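Long-range contact in Ulp1-like SUMO protease (Chaetomium thermophilum, PDB 6DG4), which is the catalytic domain of a Ulp1-like cysteine protease of the C48 family and probably cleaves SUMO from its precursors and conjugates: residues 148-161 with 185-197. Numbering follows the deposited sequence. Where two conformers were deposited one is given.
With SO4 (sulfate ion), chain C.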
loop_
_atom_site.group_PDB
_atom_site.type_symbol
_atom_site.label_atom_id
_atom_site.label_comp_id
_atom_site.label_asym_id
_atom_site.label_seq_id
_atom_site.Cartn_x
_atom_site.Cartn_y
_atom_site.Cartn_z
ATOM N N ARG A 148 -12.248 8.636 -11.322
ATOM C CA ARG A 148 -11.467 9.384 -12.300
ATOM C C ARG A 148 -10.485 10.321 -11.599
ATOM O O ARG A 148 -10.334 11.485 -11.972
ATOM C CB ARG A 148 -12.346 10.141 -13.302
ATOM C CG ARG A 148 -13.491 9.340 -13.917
ATOM C CD ARG A 148 -13.046 8.212 -14.849
ATOM N NE ARG A 148 -14.194 7.741 -15.612
ATOM C CZ ARG A 148 -15.055 6.814 -15.207
ATOM N NH1 ARG A 148 -14.895 6.210 -14.046
ATOM N NH2 ARG A 148 -16.095 6.503 -15.968
ATOM N N THR A 149 -9.790 9.803 -10.586
ATOM C CA THR A 149 -8.805 10.609 -9.883
ATOM C C THR A 149 -7.458 9.909 -9.802
ATOM O O THR A 149 -7.363 8.676 -9.804
ATOM C CB THR A 149 -9.246 11.001 -8.459
ATOM O OG1 THR A 149 -9.384 9.832 -7.639
ATOM C CG2 THR A 149 -10.551 11.770 -8.505
ATOM N N VAL A 150 -6.418 10.730 -9.717
ATOM C CA VAL A 150 -5.091 10.280 -9.331
ATOM C C VAL A 150 -4.674 11.077 -8.104
ATOM O O VAL A 150 -5.052 12.243 -7.941
ATOM C CB VAL A 150 -4.045 10.435 -10.456
ATOM C CG1 VAL A 150 -4.513 9.728 -11.732
ATOM C CG2 VAL A 150 -3.747 11.907 -10.729
ATOM N N SER A 151 -3.870 10.446 -7.251
ATOM C CA SER A 151 -3.406 11.081 -6.032
ATOM C C SER A 151 -1.998 10.606 -5.711
ATOM O O SER A 151 -1.600 9.491 -6.061
ATOM C CB SER A 151 -4.298 10.756 -4.826
ATOM O OG SER A 151 -5.650 11.108 -5.061
ATOM N N HIS A 152 -1.262 11.461 -5.015
ATOM C CA HIS A 152 0.049 11.124 -4.484
ATOM C C HIS A 152 0.052 11.536 -3.022
ATOM O O HIS A 152 -0.095 12.723 -2.713
ATOM C CB HIS A 152 1.137 11.863 -5.262
ATOM C CG HIS A 152 2.521 11.585 -4.771
ATOM N ND1 HIS A 152 3.465 12.576 -4.616
ATOM C CD2 HIS A 152 3.118 10.433 -4.387
ATOM C CE1 HIS A 152 4.589 12.044 -4.174
ATOM N NE2 HIS A 152 4.404 10.745 -4.021
ATOM N N LEU A 153 0.203 10.558 -2.127
ATOM C CA LEU A 153 0.173 10.802 -0.688
ATOM C C LEU A 153 1.605 10.751 -0.172
ATOM O O LEU A 153 2.224 9.682 -0.131
ATOM C CB LEU A 153 -0.702 9.789 0.045
ATOM C CG LEU A 153 -2.210 9.992 -0.109
ATOM C CD1 LEU A 153 -2.701 9.517 -1.466
ATOM C CD2 LEU A 153 -2.975 9.304 1.010
ATOM N N ASP A 154 2.129 11.912 0.201
ATOM C CA ASP A 154 3.475 12.046 0.742
ATOM C C ASP A 154 3.333 12.507 2.187
ATOM O O ASP A 154 2.877 13.625 2.442
ATOM C CB ASP A 154 4.253 13.067 -0.079
ATOM C CG ASP A 154 5.703 13.159 0.325
ATOM O OD1 ASP A 154 6.046 12.708 1.442
ATOM O OD2 ASP A 154 6.496 13.697 -0.475
ATOM N N SER A 155 3.711 11.637 3.128
ATOM C CA SER A 155 3.586 11.968 4.543
ATOM C C SER A 155 4.421 13.183 4.926
ATOM O O SER A 155 4.086 13.877 5.889
ATOM C CB SER A 155 3.946 10.753 5.404
ATOM O OG SER A 155 5.187 10.165 5.024
ATOM N N MET A 156 5.496 13.477 4.187
ATOM C CA MET A 156 6.290 14.658 4.515
ATOM C C MET A 156 5.528 15.951 4.278
ATOM O O MET A 156 5.915 16.988 4.828
ATOM C CB MET A 156 7.607 14.642 3.747
ATOM C CG MET A 156 8.546 13.608 4.313
ATOM S SD MET A 156 10.100 13.463 3.425
ATOM C CE MET A 156 10.763 15.114 3.632
ATOM N N ALA A 157 4.453 15.910 3.493
ATOM C CA ALA A 157 3.628 17.078 3.214
ATOM C C ALA A 157 2.224 16.923 3.790
ATOM O O ALA A 157 1.261 17.492 3.268
ATOM C CB ALA A 157 3.572 17.337 1.709
ATOM N N ALA A 158 2.097 16.161 4.876
ATOM C CA ALA A 158 0.797 15.910 5.496
ATOM C C ALA A 158 -0.215 15.442 4.451
ATOM O O ALA A 158 -1.379 15.854 4.442
ATOM C CB ALA A 158 0.299 17.135 6.266
ATOM N N GLY A 159 0.250 14.572 3.552
ATOM C CA GLY A 159 -0.572 13.973 2.530
ATOM C C GLY A 159 -0.450 14.599 1.152
ATOM O O GLY A 159 -0.619 13.894 0.153
ATOM N N ARG A 160 -0.174 15.900 1.077
ATOM C CA ARG A 160 -0.135 16.590 -0.206
ATOM C C ARG A 160 0.903 15.949 -1.121
ATOM O O ARG A 160 1.949 15.471 -0.674
ATOM C CB ARG A 160 0.198 18.068 0.003
ATOM C CG ARG A 160 0.342 18.849 -1.292
ATOM C CD ARG A 160 0.617 20.334 -1.071
ATOM N NE ARG A 160 1.836 20.610 -0.310
ATOM C CZ ARG A 160 3.073 20.337 -0.723
ATOM N NH1 ARG A 160 3.281 19.745 -1.893
ATOM N NH2 ARG A 160 4.107 20.645 0.047
ATOM N N GLY A 161 0.610 15.954 -2.423
ATOM C CA GLY A 161 1.418 15.265 -3.403
ATOM C C GLY A 161 2.206 16.167 -4.346
ATOM O O GLY A 161 2.001 17.376 -4.440
ATOM N N GLU A 185 -12.352 15.099 -17.521
ATOM C CA GLU A 185 -13.110 14.426 -16.472
ATOM C C GLU A 185 -12.218 13.735 -15.451
ATOM O O GLU A 185 -12.730 13.261 -14.435
ATOM C CB GLU A 185 -14.141 13.464 -17.089
ATOM C CG GLU A 185 -15.338 14.230 -17.682
ATOM C CD GLU A 185 -16.328 13.391 -18.479
ATOM O OE1 GLU A 185 -16.845 12.377 -17.961
ATOM O OE2 GLU A 185 -16.623 13.784 -19.628
ATOM N N TRP A 186 -10.907 13.705 -15.677
ATOM C CA TRP A 186 -9.932 13.230 -14.707
ATOM C C TRP A 186 -9.351 14.411 -13.940
ATOM O O TRP A 186 -9.259 15.527 -14.456
ATOM C CB TRP A 186 -8.797 12.472 -15.413
ATOM C CG TRP A 186 -9.186 11.071 -15.764
ATOM C CD1 TRP A 186 -9.903 10.664 -16.853
ATOM C CD2 TRP A 186 -8.914 9.894 -14.999
ATOM N NE1 TRP A 186 -10.083 9.300 -16.819
ATOM C CE2 TRP A 186 -9.490 8.806 -15.686
ATOM C CE3 TRP A 186 -8.229 9.652 -13.803
ATOM C CZ2 TRP A 186 -9.403 7.501 -15.211
ATOM C CZ3 TRP A 186 -8.144 8.360 -13.338
ATOM C CH2 TRP A 186 -8.734 7.300 -14.033
ATOM N N GLN A 187 -8.968 14.160 -12.692
ATOM C CA GLN A 187 -8.292 15.188 -11.923
ATOM C C GLN A 187 -7.356 14.562 -10.906
ATOM O O GLN A 187 -7.521 13.412 -10.488
ATOM C CB GLN A 187 -9.256 16.120 -11.190
ATOM C CG GLN A 187 -10.152 15.442 -10.204
ATOM C CD GLN A 187 -11.285 16.350 -9.767
ATOM O OE1 GLN A 187 -11.080 17.295 -9.003
ATOM N NE2 GLN A 187 -12.487 16.080 -10.265
ATOM N N ALA A 188 -6.360 15.345 -10.525
ATOM C CA ALA A 188 -5.495 15.012 -9.410
ATOM C C ALA A 188 -6.125 15.577 -8.144
ATOM O O ALA A 188 -6.552 16.736 -8.120
ATOM C CB ALA A 188 -4.106 15.606 -9.628
ATOM N N VAL A 189 -6.207 14.749 -7.108
ATOM C CA VAL A 189 -6.836 15.120 -5.848
ATOM C C VAL A 189 -5.839 14.863 -4.729
ATOM O O VAL A 189 -5.246 13.781 -4.657
ATOM C CB VAL A 189 -8.122 14.311 -5.597
ATOM C CG1 VAL A 189 -8.647 14.549 -4.184
ATOM C CG2 VAL A 189 -9.180 14.657 -6.641
ATOM N N ASP A 190 -5.657 15.854 -3.862
ATOM C CA ASP A 190 -4.853 15.690 -2.663
ATOM C C ASP A 190 -5.739 15.265 -1.501
ATOM O O ASP A 190 -6.872 15.739 -1.355
ATOM C CB ASP A 190 -4.150 16.994 -2.286
ATOM C CG ASP A 190 -2.940 17.291 -3.152
ATOM O OD1 ASP A 190 -2.176 16.370 -3.504
ATOM O OD2 ASP A 190 -2.741 18.475 -3.467
ATOM N N PHE A 191 -5.216 14.363 -0.681
ATOM C CA PHE A 191 -5.846 13.958 0.563
ATOM C C PHE A 191 -4.963 14.380 1.727
ATOM O O PHE A 191 -3.743 14.201 1.685
ATOM C CB PHE A 191 -6.039 12.438 0.621
ATOM C CG PHE A 191 -7.034 11.923 -0.368
ATOM C CD1 PHE A 191 -8.387 12.007 -0.105
ATOM C CD2 PHE A 191 -6.621 11.358 -1.560
ATOM C CE1 PHE A 191 -9.313 11.544 -1.011
ATOM C CE2 PHE A 191 -7.546 10.892 -2.478
ATOM C CZ PHE A 191 -8.893 10.989 -2.204
ATOM N N GLN A 192 -5.577 14.940 2.761
ATOM C CA GLN A 192 -4.850 15.172 3.998
ATOM C C GLN A 192 -4.513 13.832 4.635
ATOM O O GLN A 192 -5.309 12.890 4.599
ATOM C CB GLN A 192 -5.696 15.987 4.972
ATOM C CG GLN A 192 -4.966 16.367 6.257
ATOM C CD GLN A 192 -5.889 16.877 7.375
ATOM O OE1 GLN A 192 -7.033 17.312 7.141
ATOM N NE2 GLN A 192 -5.382 16.822 8.605
ATOM N N ALA A 193 -3.327 13.747 5.217
ATOM C CA ALA A 193 -2.910 12.535 5.901
ATOM C C ALA A 193 -1.969 12.928 7.023
ATOM O O ALA A 193 -1.452 14.052 7.039
ATOM C CB ALA A 193 -2.231 11.556 4.934
ATOM N N PRO A 194 -1.753 12.045 7.996
ATOM C CA PRO A 194 -0.876 12.399 9.114
ATOM C C PRO A 194 0.511 12.805 8.642
ATOM O O PRO A 194 1.050 12.261 7.677
ATOM C CB PRO A 194 -0.841 11.112 9.945
ATOM C CG PRO A 194 -2.190 10.505 9.689
ATOM C CD PRO A 194 -2.441 10.760 8.232
ATOM N N ARG A 195 1.088 13.774 9.345
ATOM C CA ARG A 195 2.363 14.355 8.961
ATOM C C ARG A 195 3.533 13.549 9.503
ATOM O O ARG A 195 3.540 13.126 10.665
ATOM C CB ARG A 195 2.466 15.787 9.489
ATOM C CG ARG A 195 3.756 16.493 9.103
ATOM C CD ARG A 195 3.768 17.930 9.587
ATOM N NE ARG A 195 2.796 18.755 8.875
ATOM C CZ ARG A 195 2.998 19.273 7.667
ATOM N NH1 ARG A 195 4.136 19.037 7.022
ATOM N NH2 ARG A 195 2.059 20.024 7.100
ATOM N N GLN A 196 4.538 13.384 8.651
ATOM C CA GLN A 196 5.789 12.746 9.010
ATOM C C GLN A 196 6.793 13.774 9.507
ATOM O O GLN A 196 7.012 14.810 8.870
ATOM C CB GLN A 196 6.369 12.046 7.780
ATOM C CG GLN A 196 7.777 11.533 7.971
ATOM C CD GLN A 196 8.343 10.939 6.697
ATOM O OE1 GLN A 196 7.645 10.240 5.966
ATOM N NE2 GLN A 196 9.599 11.247 6.405
ATOM N N THR A 197 7.370 13.490 10.676
ATOM C CA THR A 197 8.575 14.134 11.179
ATOM C C THR A 197 9.803 13.264 10.965
ATOM O O THR A 197 10.856 13.765 10.566
ATOM C CB THR A 197 8.435 14.391 12.685
ATOM O OG1 THR A 197 7.320 15.255 12.927
ATOM C CG2 THR A 197 9.702 15.021 13.253
HETATM S S SO4 C . 4.166 21.219 3.940
HETATM O O1 SO4 C . 4.925 20.147 4.580
HETATM O O2 SO4 C . 4.080 22.365 4.840
HETATM O O3 SO4 C . 4.845 21.619 2.710
HETATM O O4 SO4 C . 2.819 20.746 3.627
HETATM O O HOH W 1 -12.618 13.362 -11.522
HETATM O O HOH W 2 -2.498 13.978 -4.720
HETATM O O HOH W 3 6.591 17.140 7.587
HETATM O O HOH W 4 -2.647 13.392 -1.457
#
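Trp-186 receives Arg-148 over one face of its indole: CA sits 3.5 Å above the six-membered ring in a CH-pi contact, and CD rests near CE2. The broad indole suits this place, giving the CA and aliphatic stem of Arg-148 a flat surface to lie on, while the guanidinium runs on to the carbonyl of Pro-145. The Phe-191 ring carries Val-189 CG1 over one face and meets Ser-151 OG at its edge, near its plane. That hydroxyl, held beside its own backbone N (chi1 -56°), donates to Val-189 O at 2.7 Å; a short hydroxyl suits the place, bonding to the backbone while lying at the ring's edge. The Arg-195 guanidinium takes Ala-158 CB over one face and sulfate at its edge, NH1 to O1 at 2.8 Å. Arg-160 has Ala-157 CB over one face and O3 of the same ion, probably from the crystallisation liquor, edge-on in plane, bonded to NH2.

Between Trp-186 and Phe-191, Thr-149 and Val-150 pair in parallel with Gln-187 and Ala-188. Gly-159, with phi at 100°, suits the type I' turn 157-160 and passes its CA 3.3 Å from Phe-191 O in a CA-H...O contact. Asp-190 OD1 receives Gly-161 N and also forms a salt bridge with Lys-166. Ser-155 OG donates a hydrogen bond to Gln-196 OE1 at 2.6 Å, tilted 25° from the amide carbonyl plane, while NE2 lies against Met-156 CG. Asp-154 OD1 bonds His-137 NE2 and Gln-196 lies against His-137 and Cys-202, consistent with the triad and oxyanion-hole glutamine of Ulp1-type proteases.

The paired strands belong to a beta-alpha-beta unit whose connecting helix, 163-177, packs on Trp-186 and Ala-188. Strand 149-153 also bonds to strand 137-144, and helix 202-215 lies against Leu-153, Ser-155 and Gln-196.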